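Local coordinates for unknown protein (Galdieria sulphuraria, PDB 2NYI), which is of unknown function but carries tandem ACT domains, a fold that in many relatives binds small regulatory ligands such as amino acids, at residues A[104-107]-A[108-112]. Numbering follows the deposited sequence.
Sequences EGIV and EAVTA
With chi1 of T111 at 62°, OG1 sits between its own backbone N and carbonyl carbon and turns back onto the preceding helical turn, where it donates to V107 O at 2.8 Å. V107 O also accepts from T111 N at 3.0 Å, and the two bonds differ in direction: the amide comes in nearly in line with the C=O, whereas the hydroxyl meets it at 133° and 32° out of the carbonyl plane. Replacing T111 by an alanine is likely to leave V107 O without its hydroxyl partner and S23 OG of the second subunit without its weak hydrogen bond to that hydroxyl.

Two earlier i-to-i+4 bonds belong to the first turn of helix 106-116, A109 N to G105 O at 2.9 Å and V110 N to I106 O at 2.9 Å. In the ferredoxin-like βαββαβ fold of this ACT domain, that helix follows strand 91-99 and packs on the four-stranded antiparallel sheet: I106 and V110 point the same way, their CG2 methyls 4.2 Å apart, and touch F139 and M141 respectively.

Water completes the first turn, bridging E104 O to E108 N, which it reaches at 2.9 Å. A second water donates to G105 O and, at 2.7 Å, to E108 OE1; a bend in the E108 chain about the CB-CG bond curls the carboxylate back toward it, while OE2 is hydrogen-bonded to H20 NE2 of the second subunit.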
ATOM      1  N   GLU A 104     -11.833 -10.616 -17.235  1.00 32.22           N
ATOM      2  CA  GLU A 104     -12.221  -9.207 -17.092  1.00 33.35           C
ATOM      3  C   GLU A 104     -13.028  -8.946 -15.807  1.00 31.95           C
ATOM      4  O   GLU A 104     -12.916  -7.873 -15.211  1.00 33.56           O
ATOM      5  CB  GLU A 104     -13.023  -8.752 -18.330  1.00 33.03           C
ATOM      6  CG  GLU A 104     -13.299  -7.235 -18.445  1.00 41.10           C
ATOM      7  CD  GLU A 104     -14.215  -6.865 -19.631  1.00 36.71           C
ATOM      8  OE1 GLU A 104     -14.143  -7.541 -20.685  1.00 59.53           O
ATOM      9  OE2 GLU A 104     -15.001  -5.887 -19.519  1.00 41.12           O
ATOM     10  N   GLY A 105     -13.809  -9.935 -15.370  1.00 30.71           N
ATOM     11  CA  GLY A 105     -14.787  -9.714 -14.296  1.00 30.21           C
ATOM     12  C   GLY A 105     -14.499 -10.144 -12.858  1.00 29.77           C
ATOM     13  O   GLY A 105     -15.304  -9.852 -11.976  1.00 29.97           O
ATOM     14  N   ILE A 106     -13.386 -10.839 -12.610  1.00 29.26           N
ATOM     15  CA  ILE A 106     -13.113 -11.384 -11.262  1.00 29.68           C
ATOM     16  C   ILE A 106     -13.098 -10.310 -10.173  1.00 28.05           C
ATOM     17  O   ILE A 106     -13.838 -10.394  -9.192  1.00 27.06           O
ATOM     18  CB  ILE A 106     -11.759 -12.118 -11.144  1.00 30.30           C
ATOM     19  CG1 ILE A 106     -11.467 -12.987 -12.346  1.00 41.46           C
ATOM     20  CG2 ILE A 106     -11.721 -12.944  -9.857  1.00 28.54           C
ATOM     21  CD1 ILE A 106     -10.011 -13.354 -12.435  1.00 52.85           C
ATOM     22  N   VAL A 107     -12.250  -9.303 -10.358  1.00 27.94           N
ATOM     23  CA  VAL A 107     -12.098  -8.242  -9.365  1.00 26.00           C
ATOM     24  C   VAL A 107     -13.441  -7.566  -9.058  1.00 25.65           C
ATOM     25  O   VAL A 107     -13.815  -7.444  -7.891  1.00 26.53           O
ATOM     26  CB  VAL A 107     -11.022  -7.212  -9.796  1.00 27.06           C
ATOM     27  CG1 VAL A 107     -10.848  -6.158  -8.731  1.00 27.37           C
ATOM     28  CG2 VAL A 107      -9.676  -7.923 -10.063  1.00 23.34           C
ATOM     29  N   GLU A 108     -14.171  -7.140 -10.098  1.00 24.94           N
ATOM     30  CA  GLU A 108     -15.500  -6.540  -9.884  1.00 24.16           C
ATOM     31  C   GLU A 108     -16.417  -7.502  -9.141  1.00 24.98           C
ATOM     32  O   GLU A 108     -17.147  -7.094  -8.227  1.00 24.37           O
ATOM     33  CB  GLU A 108     -16.140  -6.087 -11.212  1.00 23.87           C
ATOM     34  CG  GLU A 108     -17.403  -5.211 -11.045  1.00 21.46           C
ATOM     35  CD  GLU A 108     -18.675  -6.001 -10.737  1.00 29.12           C
ATOM     36  OE1 GLU A 108     -18.761  -7.211 -11.071  1.00 25.66           O
ATOM     37  OE2 GLU A 108     -19.597  -5.402 -10.157  1.00 22.81           O
ATOM     38  N   ALA A 109     -16.394  -8.776  -9.534  1.00 25.31           N
ATOM     39  CA  ALA A 109     -17.284  -9.768  -8.915  1.00 26.07           C
ATOM     40  C   ALA A 109     -17.006  -9.989  -7.421  1.00 26.14           C
ATOM     41  O   ALA A 109     -17.942 -10.049  -6.627  1.00 25.31           O
ATOM     42  CB  ALA A 109     -17.232 -11.098  -9.671  1.00 24.92           C
ATOM     43  N   VAL A 110     -15.725 -10.116  -7.052  1.00 25.91           N
ATOM     44  CA  VAL A 110     -15.345 -10.354  -5.655  1.00 25.69           C
ATOM     45  C   VAL A 110     -15.675  -9.126  -4.829  1.00 25.53           C
ATOM     46  O   VAL A 110     -16.335  -9.228  -3.793  1.00 24.91           O
ATOM     47  CB  VAL A 110     -13.844 -10.713  -5.494  1.00 24.90           C
ATOM     48  CG1 VAL A 110     -13.453 -10.792  -4.015  1.00 24.13           C
ATOM     49  CG2 VAL A 110     -13.530 -12.036  -6.214  1.00 27.87           C
ATOM     50  N   THR A 111     -15.221  -7.963  -5.293  1.00 23.98           N
ATOM     51  CA  THR A 111     -15.466  -6.716  -4.566  1.00 23.69           C
ATOM     52  C   THR A 111     -16.956  -6.323  -4.503  1.00 23.44           C
ATOM     53  O   THR A 111     -17.387  -5.674  -3.570  1.00 22.13           O
ATOM     54  CB  THR A 111     -14.594  -5.558  -5.101  1.00 24.94           C
ATOM     55  OG1 THR A 111     -14.907  -5.304  -6.472  1.00 23.74           O
ATOM     56  CG2 THR A 111     -13.101  -5.910  -4.988  1.00 19.74           C
ATOM     57  N   ALA A 112     -17.758  -6.737  -5.484  1.00 24.44           N
ATOM     58  CA  ALA A 112     -19.215  -6.499  -5.408  1.00 24.96           C
ATOM     59  C   ALA A 112     -19.840  -7.203  -4.207  1.00 25.56           C
ATOM     60  O   ALA A 112     -20.674  -6.628  -3.498  1.00 24.22           O
ATOM     61  CB  ALA A 112     -19.910  -6.946  -6.719  1.00 26.15           C
TER
HETATM   62  O   HOH W   1     -13.171  -6.748 -12.745  1.00 24.97           O
HETATM   63  O   HOH W   2     -17.799  -8.997 -12.800  1.00 29.03           O